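Local atomic coordinates of uncharacterized ATP-binding protein MJECL15 (Methanocaldococcus jannaschii, PDB entry 3H92), a protein that is of unknown function but probably binds ATP, and carries a C-terminal domain of the helix-turn-helix class. Residues A[59-62]-A[63-66]. Residues are numbered along the deposited sequence; the frame is centred on the assembly and turned at random.
Sequences RIFL and IKEN
The amide of Glu65 reaches the carbonyl oxygen of Phe61, with Glu65 N at 2.9 Å from Phe61 O, in a bent bond (139° at the hydrogen) whose donor stands somewhat off the carbonyl plane. The methylene of the same glutamate crowds in as well, Glu65 CG lying 3.0 Å from Phe61 O. One residue earlier, Ile60 O takes the amide of Lys64 almost straight, and one before that Arg59 O takes that of Ile63, whose CG1 and CD1 also rest against the Arg59 carbonyl.

Side chains repeat the i to i+4 link. The Phe61 ring lies along the helix toward Glu65 because chi1 (175°) sets CG opposite the backbone N, and Glu65 CG sits over one face in a CH-pi contact, 3.8 Å from the ring centroid and off-centre toward the rim. The glutamate then bends at chi2 (-72°), which brings OE2 to 3.7 Å from Phe61 CE1, the carboxylate plane inclined to the ring. Lys64 reaches the same region with its bent chain, CE meeting Phe61 CD1 obliquely at 4.0 Å; its NZ makes a long salt bridge of 3.6 Å to Glu65 OE2. The ring also packs on Leu20 and Val24 of helix 8-27, and an alanine in place of Phe61 would probably leave a gap against that helix and the Glu65 methylene without its aromatic support.

Beyond Glu65, Asn66 adopts positive phi and turns the chain back, its N bonding Ile63 O while the next amide returns to Leu62 O. Helix 56-64 thus ends in a Schellman motif, with Asn66 as C-prime residue, just before strand 68-71 of the small antiparallel sheet.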
ATOM      1  N   ARG A  59      -6.209   5.363   2.136  1.00 31.10           N
ATOM      2  CA  ARG A  59      -4.899   5.997   2.301  1.00 32.28           C
ATOM      3  C   ARG A  59      -4.509   6.069   3.753  1.00 30.86           C
ATOM      4  O   ARG A  59      -3.387   5.777   4.101  1.00 30.95           O
ATOM      5  CB  ARG A  59      -4.790   7.404   1.663  1.00 32.97           C
ATOM      6  CG  ARG A  59      -5.184   8.550   2.574  1.00 37.39           C
ATOM      7  CD  ARG A  59      -4.709   9.855   2.099  1.00 40.27           C
ATOM      8  NE  ARG A  59      -5.770  10.854   2.124  1.00 42.79           N
ATOM      9  CZ  ARG A  59      -6.554  11.180   1.079  1.00 45.40           C
ATOM     10  NH1 ARG A  59      -7.440  12.148   1.253  1.00 43.55           N
ATOM     11  NH2 ARG A  59      -6.495  10.570  -0.135  1.00 45.33           N
ATOM     12  N   ILE A  60      -5.439   6.479   4.589  1.00 30.00           N
ATOM     13  CA  ILE A  60      -5.170   6.600   5.975  1.00 29.45           C
ATOM     14  C   ILE A  60      -4.665   5.277   6.543  1.00 29.96           C
ATOM     15  O   ILE A  60      -3.682   5.220   7.273  1.00 29.31           O
ATOM     16  CB  ILE A  60      -6.441   7.024   6.686  1.00 29.97           C
ATOM     17  CG1 ILE A  60      -6.666   8.509   6.506  1.00 29.80           C
ATOM     18  CG2 ILE A  60      -6.347   6.761   8.162  1.00 30.67           C
ATOM     19  CD1 ILE A  60      -7.887   9.009   7.271  1.00 34.27           C
ATOM     20  N   PHE A  61      -5.324   4.199   6.154  1.00 30.30           N
ATOM     21  CA  PHE A  61      -4.977   2.867   6.609  1.00 29.94           C
ATOM     22  C   PHE A  61      -3.601   2.405   6.156  1.00 29.85           C
ATOM     23  O   PHE A  61      -2.781   1.903   6.912  1.00 28.53           O
ATOM     24  CB  PHE A  61      -6.061   1.906   6.105  1.00 30.46           C
ATOM     25  CG  PHE A  61      -5.776   0.479   6.401  1.00 32.47           C
ATOM     26  CD1 PHE A  61      -5.983  -0.022   7.672  1.00 34.24           C
ATOM     27  CD2 PHE A  61      -5.233  -0.358   5.418  1.00 34.19           C
ATOM     28  CE1 PHE A  61      -5.688  -1.355   7.977  1.00 33.48           C
ATOM     29  CE2 PHE A  61      -4.913  -1.664   5.711  1.00 30.77           C
ATOM     30  CZ  PHE A  61      -5.139  -2.167   6.991  1.00 33.81           C
ATOM     31  N   LEU A  62      -3.345   2.574   4.879  1.00 30.59           N
ATOM     32  CA  LEU A  62      -2.071   2.181   4.294  1.00 30.22           C
ATOM     33  C   LEU A  62      -0.902   2.984   4.773  1.00 30.25           C
ATOM     34  O   LEU A  62       0.212   2.520   4.757  1.00 31.47           O
ATOM     35  CB  LEU A  62      -2.184   2.301   2.779  1.00 30.19           C
ATOM     36  CG  LEU A  62      -3.160   1.304   2.156  1.00 29.29           C
ATOM     37  CD1 LEU A  62      -3.183   1.529   0.641  1.00 31.89           C
ATOM     38  CD2 LEU A  62      -2.740  -0.137   2.502  1.00 31.22           C
ATOM     39  N   ILE A  63      -1.162   4.214   5.170  1.00 30.99           N
ATOM     40  CA  ILE A  63      -0.147   5.053   5.784  1.00 31.46           C
ATOM     41  C   ILE A  63       0.110   4.529   7.191  1.00 32.50           C
ATOM     42  O   ILE A  63       1.267   4.311   7.583  1.00 32.39           O
ATOM     43  CB  ILE A  63      -0.636   6.556   5.854  1.00 31.77           C
ATOM     44  CG1 ILE A  63      -0.513   7.249   4.497  1.00 31.32           C
ATOM     45  CG2 ILE A  63       0.117   7.391   6.944  1.00 31.03           C
ATOM     46  CD1 ILE A  63      -1.240   8.534   4.403  1.00 26.98           C
ATOM     47  N   LYS A  64      -0.971   4.383   7.970  1.00 33.46           N
ATOM     48  CA  LYS A  64      -0.901   3.840   9.324  1.00 34.83           C
ATOM     49  C   LYS A  64      -0.130   2.508   9.343  1.00 34.63           C
ATOM     50  O   LYS A  64       0.638   2.242  10.242  1.00 35.51           O
ATOM     51  CB  LYS A  64      -2.319   3.698   9.911  1.00 35.61           C
ATOM     52  CG  LYS A  64      -2.522   2.653  11.049  1.00 40.04           C
ATOM     53  CD  LYS A  64      -4.079   2.276  11.358  1.00 45.51           C
ATOM     54  CE  LYS A  64      -4.437   0.714  11.300  1.00 46.29           C
ATOM     55  NZ  LYS A  64      -5.717   0.230  11.974  1.00 49.37           N
ATOM     56  N   GLU A  65      -0.304   1.703   8.324  1.00 34.03           N
ATOM     57  CA  GLU A  65       0.283   0.392   8.272  1.00 34.18           C
ATOM     58  C   GLU A  65       1.615   0.360   7.564  1.00 33.55           C
ATOM     59  O   GLU A  65       2.114  -0.686   7.197  1.00 33.32           O
ATOM     60  CB  GLU A  65      -0.705  -0.515   7.573  1.00 34.35           C
ATOM     61  CG  GLU A  65      -1.995  -0.597   8.335  1.00 36.67           C
ATOM     62  CD  GLU A  65      -1.861  -1.410   9.632  1.00 42.35           C
ATOM     63  OE1 GLU A  65      -0.795  -2.065   9.890  1.00 45.58           O
ATOM     64  OE2 GLU A  65      -2.845  -1.385  10.413  1.00 46.35           O
ATOM     65  N   ASN A  66       2.198   1.527   7.400  1.00 33.74           N
ATOM     66  CA  ASN A  66       3.546   1.715   6.811  1.00 33.39           C
ATOM     67  C   ASN A  66       3.801   1.125   5.445  1.00 31.67           C
ATOM     68  O   ASN A  66       4.913   0.692   5.138  1.00 32.28           O
ATOM     69  CB  ASN A  66       4.644   1.272   7.786  1.00 34.40           C
ATOM     70  CG  ASN A  66       4.636   2.076   9.074  1.00 35.77           C
ATOM     71  OD1 ASN A  66       4.531   1.499  10.166  1.00 41.21           O
ATOM     72  ND2 ASN A  66       4.701   3.400   8.961  1.00 36.79           N
TER